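Local coordinates for Beta/gamma crystallin domain-containing protein 1 (Homo sapiens, PDB 3CW3), which may act as a suppressor of malignant melanoma through interactions with the cytoskeleton, this chain being one of its betagamma-crystallin domains, at residues 20-34 with 82-94. Sequence-based numbering, arbitrary orientation.
Sequences SDIQDCSSWSLSPVI and ESDKPVVIGSIRH
Asp21 and Arg93 form a salt bridge beside an antiparallel hydrogen-bonded pair, Ile22 with Ile92. Within that pair Ile22 N donates to Ile92 O at 2.9 Å, nearly straight at 175°, and Ile92 N returns a bond to Ile22 O. From Asp21 CB, which passes Ile92 O, the carboxylate turns beside its own backbone N (chi1 -67°), bringing OD1 to two donors on opposite faces of its plane: His94 N at 2.6 Å and Arg93 NH1 at 2.9 Å. OD2 takes a bond from a water that also donates to His94 O, so both carboxylate oxygens are gripped. Carboxylate and guanidinium planes stand 68° apart.

Further along, Cys25 N binds Gly90 O at 2.8 Å. The Cys25 CB lies over the centre of one face of the Trp28 ring, 3.7 Å above its plane, and SG packs on Ile92 CG1 at 3.6 Å. Trp28 closes the type I turn that starts at Cys25; Ile92 CD1 meets its CZ3, while the ring also touches Ile16 and Val18. A water accepts from Leu30 N and donates to Trp28 O and Val87 O, bridging the two segments. Beyond it Leu30 CD1 meets Ile89 CD1 crosswise, Ile34 CD1 reaches Val87 CG1 at 3.9 Å, and Val87 N donates to Ser31 O.

The contact joins the connection between strands 16-18 and 33-40 of the first Greek key to the chain leading into strand 91-95 of the second, at whose start Gly90 and Ser91 form a classic beta bulge opposite Tyr46. Val88 O takes a hydrogen bond from Trp69 NE1, probably the tryptophan corner of this betagamma-crystallin domain.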
loop_
_atom_site.group_PDB
_atom_site.type_symbol
_atom_site.label_atom_id
_atom_site.label_comp_id
_atom_site.label_asym_id
_atom_site.label_seq_id
_atom_site.Cartn_x
_atom_site.Cartn_y
_atom_site.Cartn_z
ATOM N N SER A 20 -0.361 10.205 9.645
ATOM C CA SER A 20 0.664 11.133 9.180
ATOM C C SER A 20 1.679 10.490 8.251
ATOM O O SER A 20 1.646 9.282 8.015
ATOM C CB SER A 20 1.399 11.705 10.390
ATOM O OG SER A 20 1.941 10.648 11.166
ATOM N N ASP A 21 2.582 11.318 7.732
ATOM C CA ASP A 21 3.645 10.851 6.849
ATOM C C ASP A 21 4.509 9.816 7.561
ATOM O O ASP A 21 4.834 9.974 8.739
ATOM C CB ASP A 21 4.570 12.004 6.451
ATOM C CG ASP A 21 3.894 13.025 5.572
ATOM O OD1 ASP A 21 3.422 12.650 4.482
ATOM O OD2 ASP A 21 3.843 14.208 5.970
ATOM N N ILE A 22 4.878 8.765 6.840
ATOM C CA ILE A 22 5.773 7.752 7.376
ATOM C C ILE A 22 6.849 7.617 6.294
ATOM O O ILE A 22 6.594 7.058 5.223
ATOM C CB ILE A 22 5.065 6.394 7.591
ATOM C CG1 ILE A 22 3.915 6.546 8.597
ATOM C CG2 ILE A 22 6.072 5.371 8.109
ATOM C CD1 ILE A 22 4.370 6.850 10.027
ATOM N N GLN A 23 8.039 8.147 6.568
ATOM C CA GLN A 23 9.143 8.114 5.607
ATOM C C GLN A 23 9.735 6.737 5.364
ATOM O O GLN A 23 10.453 6.535 4.393
ATOM C CB GLN A 23 10.272 9.047 6.045
ATOM C CG GLN A 23 9.887 10.504 6.124
ATOM C CD GLN A 23 11.084 11.393 6.394
ATOM O OE1 GLN A 23 11.989 11.019 7.146
ATOM N NE2 GLN A 23 11.089 12.581 5.791
ATOM N N ASP A 24 9.460 5.796 6.256
ATOM C CA ASP A 24 9.983 4.448 6.077
ATOM C C ASP A 24 9.068 3.410 6.714
ATOM O O ASP A 24 9.025 3.277 7.942
ATOM C CB ASP A 24 11.390 4.337 6.672
ATOM C CG ASP A 24 12.070 3.026 6.315
ATOM O OD1 ASP A 24 11.365 2.089 5.881
ATOM O OD2 ASP A 24 13.308 2.925 6.474
ATOM N N CYS A 25 8.339 2.686 5.867
ATOM C CA CYS A 25 7.418 1.630 6.297
ATOM C C CYS A 25 8.000 0.274 5.903
ATOM O O CYS A 25 7.326 -0.749 6.031
ATOM C CB CYS A 25 6.064 1.745 5.580
ATOM S SG CYS A 25 5.259 3.337 5.583
ATOM N N SER A 26 9.237 0.263 5.415
ATOM C CA SER A 26 9.845 -0.981 4.945
ATOM C C SER A 26 10.015 -2.096 5.975
ATOM O O SER A 26 10.135 -3.262 5.601
ATOM C CB SER A 26 11.194 -0.694 4.271
ATOM O OG SER A 26 12.173 -0.283 5.205
ATOM N N SER A 27 10.022 -1.755 7.260
ATOM C CA SER A 27 10.175 -2.775 8.289
ATOM C C SER A 27 8.835 -3.437 8.601
ATOM O O SER A 27 8.785 -4.441 9.308
ATOM C CB SER A 27 10.746 -2.162 9.569
ATOM O OG SER A 27 9.764 -1.394 10.240
ATOM N N TRP A 28 7.752 -2.866 8.078
ATOM C CA TRP A 28 6.412 -3.403 8.312
ATOM C C TRP A 28 6.210 -4.745 7.607
ATOM O O TRP A 28 6.335 -4.833 6.384
ATOM C CB TRP A 28 5.345 -2.435 7.796
ATOM C CG TRP A 28 5.308 -1.079 8.451
ATOM C CD1 TRP A 28 6.240 -0.536 9.293
ATOM C CD2 TRP A 28 4.294 -0.080 8.274
ATOM N NE1 TRP A 28 5.866 0.742 9.648
ATOM C CE2 TRP A 28 4.678 1.046 9.036
ATOM C CE3 TRP A 28 3.101 -0.027 7.540
ATOM C CZ2 TRP A 28 3.909 2.214 9.089
ATOM C CZ3 TRP A 28 2.336 1.135 7.590
ATOM C CH2 TRP A 28 2.745 2.242 8.362
ATOM N N SER A 29 5.885 -5.778 8.378
ATOM C CA SER A 29 5.633 -7.108 7.830
ATOM C C SER A 29 4.119 -7.237 7.678
ATOM O O SER A 29 3.396 -7.339 8.671
ATOM C CB SER A 29 6.161 -8.182 8.783
ATOM O OG SER A 29 5.959 -9.480 8.257
ATOM N N LEU A 30 3.641 -7.226 6.441
ATOM C CA LEU A 30 2.209 -7.304 6.177
ATOM C C LEU A 30 1.759 -8.695 5.713
ATOM O O LEU A 30 2.051 -9.693 6.369
ATOM C CB LEU A 30 1.837 -6.234 5.143
ATOM C CG LEU A 30 2.282 -4.814 5.536
ATOM C CD1 LEU A 30 2.027 -3.847 4.388
ATOM C CD2 LEU A 30 1.542 -4.368 6.798
ATOM N N SER A 31 1.039 -8.754 4.595
ATOM C CA SER A 31 0.558 -10.023 4.042
ATOM C C SER A 31 0.506 -9.916 2.520
ATOM O O SER A 31 0.621 -8.823 1.970
ATOM C CB SER A 31 -0.845 -10.346 4.573
ATOM O OG SER A 31 -0.845 -10.494 5.985
ATOM N N PRO A 32 0.329 -11.052 1.821
ATOM C CA PRO A 32 0.263 -11.044 0.351
ATOM C C PRO A 32 -0.926 -10.237 -0.159
ATOM O O PRO A 32 -0.896 -9.680 -1.261
ATOM C CB PRO A 32 0.143 -12.524 0.005
ATOM C CG PRO A 32 0.902 -13.193 1.123
ATOM C CD PRO A 32 0.406 -12.433 2.333
ATOM N N VAL A 33 -1.977 -10.187 0.649
ATOM C CA VAL A 33 -3.175 -9.446 0.296
ATOM C C VAL A 33 -3.600 -8.587 1.481
ATOM O O VAL A 33 -3.902 -9.101 2.560
ATOM C CB VAL A 33 -4.335 -10.396 -0.077
ATOM C CG1 VAL A 33 -5.575 -9.588 -0.441
ATOM C CG2 VAL A 33 -3.919 -11.293 -1.235
ATOM N N ILE A 34 -3.616 -7.276 1.277
ATOM C CA ILE A 34 -4.005 -6.357 2.333
ATOM C C ILE A 34 -5.089 -5.423 1.825
ATOM O O ILE A 34 -5.241 -5.217 0.618
ATOM C CB ILE A 34 -2.805 -5.509 2.815
ATOM C CG1 ILE A 34 -2.253 -4.679 1.651
ATOM C CG2 ILE A 34 -1.718 -6.415 3.387
ATOM C CD1 ILE A 34 -1.099 -3.775 2.034
ATOM N N GLU A 82 -1.026 -12.113 -7.695
ATOM C CA GLU A 82 -0.611 -12.243 -6.308
ATOM C C GLU A 82 0.745 -12.934 -6.184
ATOM O O GLU A 82 1.224 -13.578 -7.121
ATOM C CB GLU A 82 -1.684 -13.004 -5.519
ATOM C CG GLU A 82 -2.923 -12.154 -5.253
ATOM C CD GLU A 82 -4.099 -12.945 -4.708
ATOM O OE1 GLU A 82 -3.875 -13.934 -3.977
ATOM O OE2 GLU A 82 -5.253 -12.561 -4.998
ATOM N N SER A 83 1.363 -12.776 -5.020
ATOM C CA SER A 83 2.661 -13.365 -4.737
ATOM C C SER A 83 2.654 -13.910 -3.314
ATOM O O SER A 83 1.840 -13.495 -2.495
ATOM C CB SER A 83 3.750 -12.300 -4.866
ATOM O OG SER A 83 4.963 -12.736 -4.286
ATOM N N ASP A 84 3.563 -14.836 -3.025
ATOM C CA ASP A 84 3.659 -15.410 -1.689
ATOM C C ASP A 84 4.346 -14.433 -0.741
ATOM O O ASP A 84 4.204 -14.528 0.476
ATOM C CB ASP A 84 4.447 -16.719 -1.734
ATOM C CG ASP A 84 3.717 -17.801 -2.494
ATOM O OD1 ASP A 84 2.632 -18.214 -2.033
ATOM O OD2 ASP A 84 4.218 -18.232 -3.553
ATOM N N LYS A 85 5.092 -13.487 -1.299
ATOM C CA LYS A 85 5.787 -12.518 -0.461
ATOM C C LYS A 85 4.853 -11.406 0.006
ATOM O O LYS A 85 4.099 -10.841 -0.785
ATOM C CB LYS A 85 7.004 -11.955 -1.211
ATOM C CG LYS A 85 8.324 -12.562 -0.712
ATOM C CD LYS A 85 9.474 -12.469 -1.710
ATOM C CE LYS A 85 9.348 -13.514 -2.812
ATOM N NZ LYS A 85 8.268 -13.181 -3.798
ATOM N N PRO A 86 4.869 -11.098 1.313
ATOM C CA PRO A 86 4.007 -10.045 1.855
ATOM C C PRO A 86 4.181 -8.739 1.090
ATOM O O PRO A 86 5.272 -8.432 0.612
ATOM C CB PRO A 86 4.482 -9.916 3.302
ATOM C CG PRO A 86 4.929 -11.309 3.629
ATOM C CD PRO A 86 5.687 -11.703 2.380
ATOM N N VAL A 87 3.099 -7.982 0.962
ATOM C CA VAL A 87 3.170 -6.700 0.278
ATOM C C VAL A 87 4.123 -5.823 1.080
ATOM O O VAL A 87 4.025 -5.752 2.305
ATOM C CB VAL A 87 1.783 -6.015 0.221
ATOM C CG1 VAL A 87 1.930 -4.559 -0.215
ATOM C CG2 VAL A 87 0.877 -6.762 -0.745
ATOM N N VAL A 88 5.057 -5.174 0.398
ATOM C CA VAL A 88 5.995 -4.295 1.078
ATOM C C VAL A 88 5.784 -2.847 0.645
ATOM O O VAL A 88 5.763 -2.539 -0.549
ATOM C CB VAL A 88 7.461 -4.692 0.790
ATOM C CG1 VAL A 88 8.408 -3.677 1.423
ATOM C CG2 VAL A 88 7.742 -6.089 1.340
ATOM N N ILE A 89 5.615 -1.967 1.626
ATOM C CA ILE A 89 5.427 -0.545 1.363
ATOM C C ILE A 89 6.667 0.186 1.874
ATOM O O ILE A 89 7.079 -0.003 3.023
ATOM C CB ILE A 89 4.166 -0.001 2.084
ATOM C CG1 ILE A 89 2.920 -0.732 1.580
ATOM C CG2 ILE A 89 4.023 1.494 1.834
ATOM C CD1 ILE A 89 1.640 -0.326 2.292
ATOM N N GLY A 90 7.264 1.012 1.016
ATOM C CA GLY A 90 8.464 1.744 1.394
ATOM C C GLY A 90 8.206 2.968 2.252
ATOM O O GLY A 90 8.928 3.235 3.211
ATOM N N SER A 91 7.179 3.725 1.899
ATOM C CA SER A 91 6.828 4.926 2.642
ATOM C C SER A 91 5.421 5.352 2.267
ATOM O O SER A 91 4.914 4.986 1.204
ATOM C CB SER A 91 7.834 6.053 2.351
ATOM O OG SER A 91 8.054 6.217 0.959
ATOM N N ILE A 92 4.791 6.110 3.154
ATOM C CA ILE A 92 3.431 6.580 2.939
ATOM C C ILE A 92 3.404 8.092 3.118
ATOM O O ILE A 92 3.799 8.615 4.167
ATOM C CB ILE A 92 2.458 5.902 3.942
ATOM C CG1 ILE A 92 2.379 4.402 3.636
ATOM C CG2 ILE A 92 1.092 6.558 3.883
ATOM C CD1 ILE A 92 1.485 3.604 4.586
ATOM N N ARG A 93 2.950 8.788 2.081
ATOM C CA ARG A 93 2.878 10.239 2.109
ATOM C C ARG A 93 1.458 10.722 2.372
ATOM O O ARG A 93 0.504 10.304 1.713
ATOM C CB ARG A 93 3.378 10.811 0.779
ATOM C CG ARG A 93 3.554 12.327 0.770
ATOM C CD ARG A 93 4.893 12.742 1.383
ATOM N NE ARG A 93 5.182 14.153 1.124
ATOM C CZ ARG A 93 4.642 15.172 1.789
ATOM N NH1 ARG A 93 3.779 14.950 2.776
ATOM N NH2 ARG A 93 4.953 16.418 1.453
ATOM N N HIS A 94 1.336 11.613 3.348
ATOM C CA HIS A 94 0.061 12.197 3.738
ATOM C C HIS A 94 -0.105 13.480 2.927
ATOM O O HIS A 94 0.547 14.489 3.201
ATOM C CB HIS A 94 0.090 12.486 5.246
ATOM C CG HIS A 94 -1.160 13.113 5.778
ATOM N ND1 HIS A 94 -2.398 12.917 5.204
ATOM C CD2 HIS A 94 -1.368 13.896 6.864
ATOM C CE1 HIS A 94 -3.314 13.551 5.913
ATOM N NE2 HIS A 94 -2.716 14.152 6.926
HETATM O O HOH W 1 1.709 15.601 5.347
HETATM O O HOH W 2 6.086 -2.667 4.388
HETATM O O HOH W 3 5.484 -6.565 4.386
HETATM O O HOH W 4 0.570 -10.307 -3.408
#